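Local coordinates for neural-cadherin (Drosophila melanogaster, PDB 3UBG), which mediates calcium-dependent, preferentially homophilic cell adhesion, this fragment being three consecutive extracellular cadherin domains with calcium bound where the first two meet, at residues H139-F144 with V181-Q186; E102-I107 with Q196-E201; W72-N77 with K85-Q90; E10-D15 with L95-N100. All blocks are in the same frame, centred on the assembly; numbering follows the deposited sequence.

Interaction 1: residues H139-F144 with V181-Q186. With ZN (zinc ion), chain C; CA (calcium ion), chain D.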
# COMPACT_ATOMS: atom_id res chain seq x y z
N HIS A 139 -6.64 -14.92 7.39
CA HIS A 139 -5.18 -14.95 7.43
C HIS A 139 -4.57 -15.61 8.67
O HIS A 139 -5.22 -15.77 9.69
CB HIS A 139 -4.65 -13.53 7.34
CG HIS A 139 -5.23 -12.63 8.37
ND1 HIS A 139 -4.81 -12.63 9.68
CD2 HIS A 139 -6.21 -11.70 8.29
CE1 HIS A 139 -5.49 -11.73 10.37
NE2 HIS A 139 -6.36 -11.16 9.54
N ASN A 140 -3.30 -15.96 8.56
CA ASN A 140 -2.56 -16.61 9.64
C ASN A 140 -1.08 -16.30 9.46
O ASN A 140 -0.34 -17.09 8.86
CB ASN A 140 -2.81 -18.12 9.60
CG ASN A 140 -2.04 -18.88 10.67
OD1 ASN A 140 -1.77 -18.37 11.76
ND2 ASN A 140 -1.67 -20.12 10.35
N ILE A 141 -0.65 -15.15 9.97
CA ILE A 141 0.66 -14.59 9.63
C ILE A 141 1.83 -15.07 10.49
O ILE A 141 1.77 -15.05 11.73
CB ILE A 141 0.64 -13.05 9.65
CG1 ILE A 141 -0.13 -12.52 8.44
CG2 ILE A 141 2.05 -12.50 9.60
CD1 ILE A 141 -1.21 -11.50 8.76
N HIS A 142 2.90 -15.48 9.81
CA HIS A 142 4.14 -15.90 10.46
C HIS A 142 5.33 -15.08 9.99
O HIS A 142 5.48 -14.82 8.80
CB HIS A 142 4.39 -17.38 10.20
CG HIS A 142 3.38 -18.27 10.85
ND1 HIS A 142 3.72 -19.20 11.82
CD2 HIS A 142 2.04 -18.36 10.70
CE1 HIS A 142 2.63 -19.83 12.22
NE2 HIS A 142 1.60 -19.34 11.55
N TYR A 143 6.17 -14.69 10.93
CA TYR A 143 7.33 -13.83 10.67
C TYR A 143 8.63 -14.64 10.64
O TYR A 143 8.82 -15.56 11.44
CB TYR A 143 7.40 -12.72 11.71
CG TYR A 143 6.19 -11.81 11.74
CD1 TYR A 143 6.07 -10.75 10.84
CD2 TYR A 143 5.19 -11.98 12.69
CE1 TYR A 143 4.97 -9.90 10.87
CE2 TYR A 143 4.09 -11.14 12.73
CZ TYR A 143 3.97 -10.09 11.81
OH TYR A 143 2.88 -9.24 11.83
N PHE A 144 9.53 -14.31 9.71
CA PHE A 144 10.78 -15.05 9.54
C PHE A 144 11.96 -14.18 9.11
O PHE A 144 11.83 -13.26 8.29
CB PHE A 144 10.63 -16.15 8.49
CG PHE A 144 9.57 -17.16 8.80
CD1 PHE A 144 9.81 -18.16 9.72
CD2 PHE A 144 8.34 -17.10 8.18
CE1 PHE A 144 8.82 -19.10 10.02
CE2 PHE A 144 7.35 -18.03 8.47
CZ PHE A 144 7.59 -19.03 9.40
N VAL A 181 14.00 -10.15 6.03
CA VAL A 181 12.83 -10.73 6.67
C VAL A 181 11.67 -10.88 5.71
O VAL A 181 11.62 -10.26 4.66
CB VAL A 181 12.36 -9.88 7.85
CG1 VAL A 181 13.42 -9.86 8.96
CG2 VAL A 181 11.99 -8.45 7.39
N LYS A 182 10.71 -11.69 6.10
CA LYS A 182 9.48 -11.79 5.34
C LYS A 182 8.34 -12.26 6.25
O LYS A 182 8.58 -12.77 7.35
CB LYS A 182 9.67 -12.76 4.17
CG LYS A 182 9.72 -14.20 4.57
CD LYS A 182 9.38 -15.09 3.37
CE LYS A 182 9.26 -16.56 3.77
NZ LYS A 182 8.89 -17.41 2.59
N ALA A 183 7.11 -12.06 5.80
CA ALA A 183 5.98 -12.66 6.49
C ALA A 183 5.26 -13.61 5.53
O ALA A 183 5.27 -13.41 4.32
CB ALA A 183 5.02 -11.60 7.05
N GLU A 184 4.68 -14.66 6.09
CA GLU A 184 3.87 -15.59 5.32
C GLU A 184 2.46 -15.61 5.86
O GLU A 184 2.25 -15.47 7.06
CB GLU A 184 4.42 -17.00 5.43
CG GLU A 184 5.73 -17.25 4.74
CD GLU A 184 6.20 -18.67 4.96
OE1 GLU A 184 5.63 -19.34 5.85
OE2 GLU A 184 7.13 -19.10 4.25
N ASP A 185 1.49 -15.80 4.98
CA ASP A 185 0.15 -16.16 5.42
C ASP A 185 0.08 -17.67 5.27
O ASP A 185 -0.00 -18.19 4.15
CB ASP A 185 -0.93 -15.45 4.60
CG ASP A 185 -2.34 -15.93 4.95
OD1 ASP A 185 -2.49 -16.71 5.92
OD2 ASP A 185 -3.30 -15.50 4.28
N GLN A 186 0.15 -18.38 6.39
CA GLN A 186 0.18 -19.83 6.35
C GLN A 186 -1.21 -20.43 6.20
O GLN A 186 -1.40 -21.64 6.36
CB GLN A 186 0.93 -20.38 7.57
CG GLN A 186 2.31 -19.78 7.69
CD GLN A 186 3.33 -20.71 8.32
OE1 GLN A 186 2.99 -21.59 9.13
NE2 GLN A 186 4.60 -20.53 7.96
ZN ZN C . -7.85 -9.69 10.17
CA CA D . -3.69 -14.09 2.34

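Interaction 2: residues E102-I107 with Q196-E201. With CA (calcium ion), chain D; CA (calcium ion), chain F.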
# COMPACT_ATOMS: atom_id res chain seq x y z
N GLU A 102 -4.80 -13.51 -1.40
CA GLU A 102 -4.00 -12.29 -1.50
C GLU A 102 -2.77 -12.36 -0.59
O GLU A 102 -2.85 -12.80 0.54
CB GLU A 102 -4.84 -11.06 -1.17
CG GLU A 102 -6.09 -10.93 -2.03
CD GLU A 102 -5.77 -10.84 -3.52
OE1 GLU A 102 -4.59 -10.64 -3.88
OE2 GLU A 102 -6.69 -10.94 -4.34
N PRO A 103 -1.61 -11.95 -1.11
CA PRO A 103 -0.40 -12.04 -0.28
C PRO A 103 -0.40 -11.01 0.86
O PRO A 103 -1.03 -9.97 0.74
CB PRO A 103 0.72 -11.75 -1.29
CG PRO A 103 0.07 -10.88 -2.33
CD PRO A 103 -1.34 -11.41 -2.45
N PRO A 104 0.32 -11.31 1.96
CA PRO A 104 0.52 -10.32 3.03
C PRO A 104 1.52 -9.23 2.66
O PRO A 104 2.31 -9.38 1.73
CB PRO A 104 1.11 -11.16 4.16
CG PRO A 104 1.83 -12.27 3.45
CD PRO A 104 0.92 -12.61 2.30
N TYR A 105 1.49 -8.13 3.40
CA TYR A 105 2.34 -7.00 3.13
C TYR A 105 2.75 -6.35 4.46
O TYR A 105 2.02 -6.44 5.45
CB TYR A 105 1.62 -5.99 2.23
CG TYR A 105 0.32 -5.50 2.81
CD1 TYR A 105 0.26 -4.32 3.54
CD2 TYR A 105 -0.84 -6.24 2.65
CE1 TYR A 105 -0.92 -3.88 4.08
CE2 TYR A 105 -2.04 -5.80 3.19
CZ TYR A 105 -2.08 -4.61 3.90
OH TYR A 105 -3.26 -4.17 4.46
N PHE A 106 3.92 -5.71 4.47
CA PHE A 106 4.41 -5.07 5.70
C PHE A 106 3.77 -3.71 5.88
O PHE A 106 3.58 -2.96 4.91
CB PHE A 106 5.93 -4.95 5.68
CG PHE A 106 6.66 -6.25 5.92
CD1 PHE A 106 7.39 -6.85 4.91
CD2 PHE A 106 6.63 -6.86 7.17
CE1 PHE A 106 8.08 -8.04 5.14
CE2 PHE A 106 7.31 -8.05 7.40
CZ PHE A 106 8.03 -8.65 6.38
N ILE A 107 3.41 -3.39 7.11
CA ILE A 107 2.79 -2.11 7.42
C ILE A 107 3.77 -1.20 8.19
O ILE A 107 3.45 -0.04 8.47
CB ILE A 107 1.48 -2.28 8.20
CG1 ILE A 107 1.73 -2.91 9.59
CG2 ILE A 107 0.50 -3.14 7.40
CD1 ILE A 107 0.49 -2.97 10.46
N GLN A 196 1.80 -17.86 0.51
CA GLN A 196 1.84 -16.45 0.15
C GLN A 196 2.79 -15.66 1.06
O GLN A 196 2.84 -15.88 2.27
CB GLN A 196 0.45 -15.82 0.26
CG GLN A 196 -0.64 -16.50 -0.52
CD GLN A 196 -1.98 -16.30 0.15
OE1 GLN A 196 -2.04 -15.83 1.28
NE2 GLN A 196 -3.05 -16.65 -0.54
N SER A 197 3.51 -14.72 0.46
CA SER A 197 4.61 -14.02 1.11
C SER A 197 4.62 -12.55 0.77
O SER A 197 4.38 -12.16 -0.37
CB SER A 197 5.96 -14.57 0.62
OG SER A 197 6.16 -15.90 1.03
N THR A 198 4.96 -11.74 1.76
CA THR A 198 5.47 -10.41 1.50
C THR A 198 6.72 -10.53 0.63
O THR A 198 7.29 -11.61 0.50
CB THR A 198 5.92 -9.76 2.82
OG1 THR A 198 7.11 -10.42 3.30
CG2 THR A 198 4.83 -9.87 3.87
N PRO A 199 7.18 -9.41 0.06
CA PRO A 199 8.54 -9.28 -0.46
C PRO A 199 9.57 -9.49 0.66
O PRO A 199 9.23 -9.39 1.85
CB PRO A 199 8.62 -7.80 -0.87
CG PRO A 199 7.24 -7.30 -0.87
CD PRO A 199 6.44 -8.13 0.05
N GLU A 200 10.81 -9.77 0.28
CA GLU A 200 11.92 -9.79 1.23
C GLU A 200 12.34 -8.37 1.56
O GLU A 200 12.80 -7.63 0.68
CB GLU A 200 13.13 -10.52 0.65
CG GLU A 200 13.06 -12.05 0.73
CD GLU A 200 14.35 -12.72 0.27
OE1 GLU A 200 15.45 -12.18 0.54
OE2 GLU A 200 14.27 -13.80 -0.36
N GLU A 201 12.20 -7.99 2.83
CA GLU A 201 12.61 -6.68 3.30
C GLU A 201 13.97 -6.75 3.95
O GLU A 201 14.30 -7.72 4.63
CB GLU A 201 11.61 -6.14 4.33
CG GLU A 201 10.26 -5.81 3.76
CD GLU A 201 10.29 -4.61 2.81
OE1 GLU A 201 11.20 -3.75 2.93
OE2 GLU A 201 9.38 -4.52 1.95
CA CA D . -3.69 -14.09 2.34
CA CA F . -9.02 -11.78 -4.23
O HOH W 1 -9.15 -12.06 -6.96

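Interaction 3: residues W72-N77 with K85-Q90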
# COMPACT_ATOMS: atom_id res chain seq x y z
N TRP A 72 -28.75 -5.39 -13.31
CA TRP A 72 -30.00 -5.61 -14.01
C TRP A 72 -29.78 -6.10 -15.43
O TRP A 72 -28.76 -5.84 -16.05
CB TRP A 72 -30.81 -4.31 -14.04
CG TRP A 72 -31.48 -4.04 -12.75
CD1 TRP A 72 -30.95 -3.42 -11.67
CD2 TRP A 72 -32.81 -4.41 -12.39
NE1 TRP A 72 -31.87 -3.36 -10.66
CE2 TRP A 72 -33.03 -3.96 -11.07
CE3 TRP A 72 -33.86 -5.07 -13.05
CZ2 TRP A 72 -34.23 -4.14 -10.41
CZ3 TRP A 72 -35.05 -5.26 -12.39
CH2 TRP A 72 -35.23 -4.79 -11.08
N VAL A 73 -30.76 -6.82 -15.95
CA VAL A 73 -30.68 -7.28 -17.31
C VAL A 73 -31.99 -6.98 -18.02
O VAL A 73 -33.06 -7.14 -17.44
CB VAL A 73 -30.38 -8.78 -17.37
CG1 VAL A 73 -30.80 -9.34 -18.70
CG2 VAL A 73 -28.91 -9.02 -17.13
N ILE A 74 -31.89 -6.52 -19.25
CA ILE A 74 -33.05 -6.22 -20.07
C ILE A 74 -33.31 -7.36 -21.03
O ILE A 74 -32.42 -7.77 -21.76
CB ILE A 74 -32.86 -4.90 -20.83
CG1 ILE A 74 -32.59 -3.77 -19.82
CG2 ILE A 74 -34.08 -4.59 -21.66
CD1 ILE A 74 -32.20 -2.46 -20.44
N ILE A 75 -34.53 -7.89 -21.03
CA ILE A 75 -34.84 -9.09 -21.81
C ILE A 75 -35.85 -8.79 -22.90
O ILE A 75 -37.04 -8.64 -22.63
CB ILE A 75 -35.38 -10.19 -20.89
CG1 ILE A 75 -34.52 -10.28 -19.63
CG2 ILE A 75 -35.45 -11.52 -21.62
CD1 ILE A 75 -35.05 -11.24 -18.61
N THR A 76 -35.39 -8.70 -24.14
CA THR A 76 -36.25 -8.26 -25.23
C THR A 76 -36.80 -9.39 -26.08
O THR A 76 -36.18 -10.45 -26.23
CB THR A 76 -35.54 -7.24 -26.14
OG1 THR A 76 -35.13 -6.11 -25.37
CG2 THR A 76 -36.47 -6.77 -27.24
N ASN A 77 -37.98 -9.16 -26.63
CA ASN A 77 -38.59 -10.11 -27.55
C ASN A 77 -39.08 -9.46 -28.85
O ASN A 77 -39.85 -8.50 -28.82
CB ASN A 77 -39.74 -10.85 -26.88
CG ASN A 77 -40.23 -12.01 -27.71
OD1 ASN A 77 -39.45 -12.64 -28.42
ND2 ASN A 77 -41.53 -12.28 -27.65
N LYS A 85 -44.88 -8.68 -27.93
CA LYS A 85 -43.66 -7.87 -27.97
C LYS A 85 -43.46 -7.23 -26.59
O LYS A 85 -44.14 -6.26 -26.24
CB LYS A 85 -43.73 -6.81 -29.07
CG LYS A 85 -44.05 -7.35 -30.46
CD LYS A 85 -42.79 -7.52 -31.33
CE LYS A 85 -42.30 -6.19 -31.90
NZ LYS A 85 -41.39 -6.38 -33.06
N TYR A 86 -42.54 -7.78 -25.81
CA TYR A 86 -42.31 -7.29 -24.46
C TYR A 86 -40.83 -6.98 -24.21
O TYR A 86 -39.93 -7.52 -24.86
CB TYR A 86 -42.79 -8.32 -23.43
CG TYR A 86 -42.09 -9.65 -23.57
CD1 TYR A 86 -42.72 -10.73 -24.18
CD2 TYR A 86 -40.78 -9.82 -23.11
CE1 TYR A 86 -42.07 -11.95 -24.31
CE2 TYR A 86 -40.12 -11.03 -23.24
CZ TYR A 86 -40.77 -12.10 -23.84
OH TYR A 86 -40.12 -13.31 -23.98
N THR A 87 -40.60 -6.09 -23.24
CA THR A 87 -39.27 -5.83 -22.72
C THR A 87 -39.32 -5.99 -21.21
O THR A 87 -39.68 -5.05 -20.50
CB THR A 87 -38.78 -4.42 -23.09
OG1 THR A 87 -38.42 -4.39 -24.47
CG2 THR A 87 -37.57 -4.03 -22.27
N ASP A 88 -39.00 -7.19 -20.74
CA ASP A 88 -38.92 -7.48 -19.30
C ASP A 88 -37.58 -7.01 -18.70
O ASP A 88 -36.59 -6.90 -19.40
CB ASP A 88 -39.09 -8.98 -19.05
CG ASP A 88 -40.48 -9.48 -19.41
OD1 ASP A 88 -41.30 -8.68 -19.91
OD2 ASP A 88 -40.74 -10.69 -19.21
N ASN A 89 -37.58 -6.75 -17.40
CA ASN A 89 -36.37 -6.45 -16.65
C ASN A 89 -36.15 -7.54 -15.63
O ASN A 89 -37.11 -8.10 -15.10
CB ASN A 89 -36.49 -5.10 -15.93
CG ASN A 89 -36.20 -3.90 -16.84
OD1 ASN A 89 -36.39 -3.96 -18.05
ND2 ASN A 89 -35.73 -2.81 -16.24
N GLN A 90 -34.90 -7.87 -15.35
CA GLN A 90 -34.60 -8.86 -14.32
C GLN A 90 -33.32 -8.49 -13.59
O GLN A 90 -32.35 -8.07 -14.21
CB GLN A 90 -34.46 -10.27 -14.90
CG GLN A 90 -34.15 -11.30 -13.85
CD GLN A 90 -33.91 -12.67 -14.42
OE1 GLN A 90 -33.60 -12.82 -15.60
NE2 GLN A 90 -34.03 -13.69 -13.58

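Interaction 4: residues E10-D15 with L95-N100. With CA (calcium ion), chain E; CA (calcium ion), chain F; CA (calcium ion), chain D.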
# COMPACT_ATOMS: atom_id res chain seq x y z
N GLU A 10 -24.75 -17.94 -5.32
CA GLU A 10 -23.58 -17.96 -4.48
C GLU A 10 -22.34 -18.46 -5.23
O GLU A 10 -22.44 -19.39 -6.02
CB GLU A 10 -23.83 -18.99 -3.41
CG GLU A 10 -24.02 -18.49 -2.03
CD GLU A 10 -23.95 -19.64 -1.06
OE1 GLU A 10 -24.98 -20.33 -0.87
OE2 GLU A 10 -22.85 -19.88 -0.51
N PHE A 11 -21.18 -17.88 -4.93
CA PHE A 11 -19.92 -18.40 -5.46
C PHE A 11 -18.76 -17.91 -4.61
O PHE A 11 -18.85 -16.88 -3.94
CB PHE A 11 -19.67 -17.94 -6.90
CG PHE A 11 -20.61 -18.53 -7.93
CD1 PHE A 11 -21.63 -17.76 -8.48
CD2 PHE A 11 -20.44 -19.83 -8.38
CE1 PHE A 11 -22.48 -18.28 -9.45
CE2 PHE A 11 -21.28 -20.37 -9.36
CZ PHE A 11 -22.30 -19.59 -9.89
N THR A 12 -17.66 -18.64 -4.66
CA THR A 12 -16.38 -18.11 -4.21
C THR A 12 -15.82 -17.18 -5.28
O THR A 12 -16.12 -17.33 -6.47
CB THR A 12 -15.37 -19.24 -3.95
OG1 THR A 12 -14.95 -19.80 -5.20
CG2 THR A 12 -16.01 -20.34 -3.08
N GLU A 13 -15.01 -16.21 -4.86
CA GLU A 13 -14.29 -15.39 -5.83
C GLU A 13 -13.41 -16.26 -6.75
O GLU A 13 -13.13 -15.90 -7.89
CB GLU A 13 -13.45 -14.32 -5.13
CG GLU A 13 -12.33 -14.88 -4.28
CD GLU A 13 -11.59 -13.82 -3.48
OE1 GLU A 13 -11.22 -14.13 -2.33
OE2 GLU A 13 -11.38 -12.69 -3.98
N ALA A 14 -13.00 -17.43 -6.25
CA ALA A 14 -12.18 -18.32 -7.07
C ALA A 14 -12.97 -19.03 -8.17
O ALA A 14 -12.40 -19.47 -9.17
CB ALA A 14 -11.45 -19.33 -6.19
N ASP A 15 -14.28 -19.17 -7.98
CA ASP A 15 -15.12 -19.73 -9.04
C ASP A 15 -15.10 -18.79 -10.25
O ASP A 15 -15.36 -19.20 -11.37
CB ASP A 15 -16.56 -19.92 -8.56
CG ASP A 15 -16.67 -20.94 -7.45
OD1 ASP A 15 -15.91 -21.92 -7.44
OD2 ASP A 15 -17.55 -20.77 -6.59
N LEU A 95 -23.68 -13.52 -4.88
CA LEU A 95 -22.99 -13.30 -3.62
C LEU A 95 -21.65 -13.94 -3.78
O LEU A 95 -21.55 -15.10 -4.16
CB LEU A 95 -23.66 -13.95 -2.41
CG LEU A 95 -25.16 -13.87 -2.14
CD1 LEU A 95 -25.42 -13.84 -0.63
CD2 LEU A 95 -25.76 -12.66 -2.84
N VAL A 96 -20.63 -13.17 -3.44
CA VAL A 96 -19.27 -13.61 -3.63
C VAL A 96 -18.55 -13.87 -2.31
O VAL A 96 -18.60 -13.05 -1.38
CB VAL A 96 -18.53 -12.61 -4.47
CG1 VAL A 96 -17.11 -13.10 -4.70
CG2 VAL A 96 -19.29 -12.46 -5.78
N LYS A 97 -17.91 -15.03 -2.25
CA LYS A 97 -17.33 -15.53 -1.02
C LYS A 97 -15.82 -15.44 -1.04
O LYS A 97 -15.18 -15.70 -2.05
CB LYS A 97 -17.78 -16.97 -0.81
CG LYS A 97 -19.22 -17.06 -0.34
CD LYS A 97 -19.62 -18.47 -0.13
CE LYS A 97 -19.95 -19.12 -1.43
NZ LYS A 97 -20.26 -20.54 -1.25
N ASP A 98 -15.25 -15.04 0.09
CA ASP A 98 -13.82 -14.82 0.19
C ASP A 98 -13.05 -16.14 0.19
O ASP A 98 -13.43 -17.08 0.87
CB ASP A 98 -13.48 -14.05 1.46
CG ASP A 98 -12.00 -13.82 1.61
OD1 ASP A 98 -11.41 -13.35 0.63
OD2 ASP A 98 -11.43 -14.11 2.68
N VAL A 99 -11.95 -16.16 -0.55
CA VAL A 99 -11.00 -17.26 -0.53
C VAL A 99 -9.65 -16.65 -0.15
O VAL A 99 -9.41 -15.48 -0.38
CB VAL A 99 -10.96 -17.99 -1.92
CG1 VAL A 99 -9.75 -18.86 -2.04
CG2 VAL A 99 -12.23 -18.81 -2.16
N ASN A 100 -8.77 -17.41 0.46
CA ASN A 100 -7.49 -16.84 0.86
C ASN A 100 -6.55 -16.81 -0.34
O ASN A 100 -5.97 -17.83 -0.70
CB ASN A 100 -6.89 -17.64 2.01
CG ASN A 100 -5.79 -16.88 2.74
OD1 ASN A 100 -4.96 -16.23 2.12
ND2 ASN A 100 -5.77 -16.99 4.05
CA CA E . -9.50 -13.11 -0.74
CA CA F . -9.02 -11.78 -4.23
CA CA D . -3.69 -14.09 2.34
O HOH W 1 -9.15 -12.06 -6.96

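Interaction 1: residues H139-F144 with V181-Q186
His142 and Glu184 pair across two antiparallel strands, His142 N donating to Glu184 O and Glu184 N returning a bond to His142 O, 2.8 Å each. Phe144 and Lys182 repeat this hydrogen-bonded pairing, and Gln186 N extends it onto Asn140 O. Among flat groups, the Gln186 amide is stacked on one face of the His142 imidazole, their planes 15° apart and OE1 above the ring centre; the ring's ND1 bonds to Glu158. Gln186 NE2 meets the edge of the Phe144 ring, 3.6 Å from Phe144 CZ. Charged groups lie on the same face: Glu184, extended beyond CG, accepts Gln186 NE2 at OE1 and Lys182 NZ at the anti lone pair of OE2, a 3.0 Å salt bridge. With an alanine in place of Glu184, the Gln186 amide would probably be freer to turn off the imidazole, and Lys182 would lose its carboxylate mate. On the opposite face, which Asp185 shares, Ala183 CB touches Ile141 CG2 and Tyr143 CD1. Metal chemistry gathers at one end, where His139 NE2 binds zinc at 2.2 Å. Asp185 carries CG anti to its backbone nitrogen (chi1 174°), which lets OD1 take Asn140 N from above the carboxylate plane while OD2 binds calcium. One carboxylate thus serves both the loop entering strand 141-148 and the interdomain calcium.

Interaction 2: residues E102-I107 with Q196-E201
Gln196 reaches across to Glu102, Pro103 and Pro104, and its side chain can be followed outward from the strand. CB rests on the two prolines, 3.8 Å from Pro104 CD and slightly farther from Pro103 CA. With CG beside the backbone nitrogen (chi1 -54°) and the chain extended beyond it, the amide is carried past the prolines, and CD comes to lie 3.6 Å from Glu102 O. At the tip, OE1 binds a calcium ion at 2.6 Å. Glu102 O binds the same ion, which explains why two acceptors can sit close together: their shared cation offsets the repulsion between the two oxygens. Asn100, Asp134, Asp136 and Asp185 supply further ligands. The side chain of Glu102 leads off the opposite way to a second calcium, held by OE2 together with Asp59, Glu61 and Asp101. This is the interdomain calcium site of cadherins, and Glu102 to Phe106 continue the linker motif, DXNDNAPXF in classical members and DVNDEPPYF here, into the next domain. Beyond the metals the packing turns apolar. Thr198 lays its CG2 over one face of the Phe106 ring in a CH-pi contact, 4.2 Å from the centroid and 20° off the normal. Its OG1, 3.2 Å from Phe106 CE1, donates to Pro199 O and accepts from the backbone of Ala183. The CG methylene of Glu201 slides obliquely past the same ring, 3.3 Å from Phe106 CD1, with its carboxylate plane almost perpendicular to the ring.

Interaction 3: residues W72-N77 with K85-Q90
Asn77 lies over one face of the Tyr86 ring, its CB 3.6 Å from the ring centroid and 18° off the normal in a CH-pi contact. The amide follows, tilted 37° to the ring, so that ND2 of Asn77 comes 3.4 Å from Tyr86 CE1. A chi1 of 60° in Tyr86 sets CG between the backbone nitrogen and the carbonyl carbon, folding the ring back over its hairpin partner. On the same face, Ile75 extends CD1 to the stem of Gln90, 3.9 Å from its CB. The other face carries a methyl contact, Ile74 CG2 to Thr87 CG2 at 3.6 Å. At the far end the six-membered ring of Trp72 borders the Gln90 backbone and Asn89 CB, with CZ3 of Trp72 3.8 Å from that CB.

Behind these contacts stands the antiparallel hairpin itself: Val73 pairs with Gln90 and Ile75 with Asp88 through reciprocal backbone bonds, and Asn77 N adds a bond to Tyr86 O. Further out, Tyr86 OH bonds to Glu33, Gln90 NE2 to Pro5 O, and Asp88 forms a salt bridge with Arg4. A serine at Tyr86 would probably deprive Asn77 of the surface it rests on and leave Glu33 without its phenolic partner. The hairpin end of this fragment's first cadherin domain is therefore held by backbone bonds and aromatic cover, while polar side-chain tips tie it to neighbouring parts of the sandwich.

Interaction 4: residues E10-D15 with L95-N100
Glu13 grips Val99 at the tight end of this contact, where OE1 accepts Val99 N through its anti lone pair at 2.8 Å, almost straight (172°). The same oxygen binds a calcium ion that Asp98 OD1 and Val99 O also ligate, which accounts for the crowding of three acceptors. OE2 of Glu13 holds a second calcium and has Tyr60 as a further partner, while Asp98 finds another in Thr137. Glu13 N meanwhile bonds to Lys97 O, so Glu13 is held through its backbone as well as its carboxylate. Val99 CG2 fills in alongside, 3.6 Å from Thr12 CB and more loosely against Ala14 CB.

The other end is open to solvent. There Lys97 bends at chi3 (-80°) and bridges to Glu10, its NZ meeting OE2 at 2.8 Å from above the carboxylate plane. Beneath this surface pair, Phe11 N bonds to Leu95 O and Lys97 N to Phe11 O, keeping the strands parallel. Asn100 leads onward to a third calcium, in the usual manner of cadherin junctions. Within the sheet, strand 3-12 forms the outer edge, strand 87-97 lies next to it, and strand 68-76 flanks the latter on its other side.

From the N terminus, residues 10-15 open the first long loop, which interaction 4 closes at 95-100 by joining the first and last strands of the fragment's first domain. Interaction 3, the hairpin of 72-77 and 85-90, closes wholly within that loop and shares strand 87-97 with it. The chain then passes the linker, where 102-107 opens a second loop closed at 196-201 by interaction 2; interaction 1 lies within this one, and none of the four cross. Interactions 1 and 2 meet directly through neighbouring strands 176-185 and 195-207. One calcium joins interactions 1, 2 and 4, connecting the two domains, whereas interaction 3 stands about 24 Å, nearest atoms, from interaction 2.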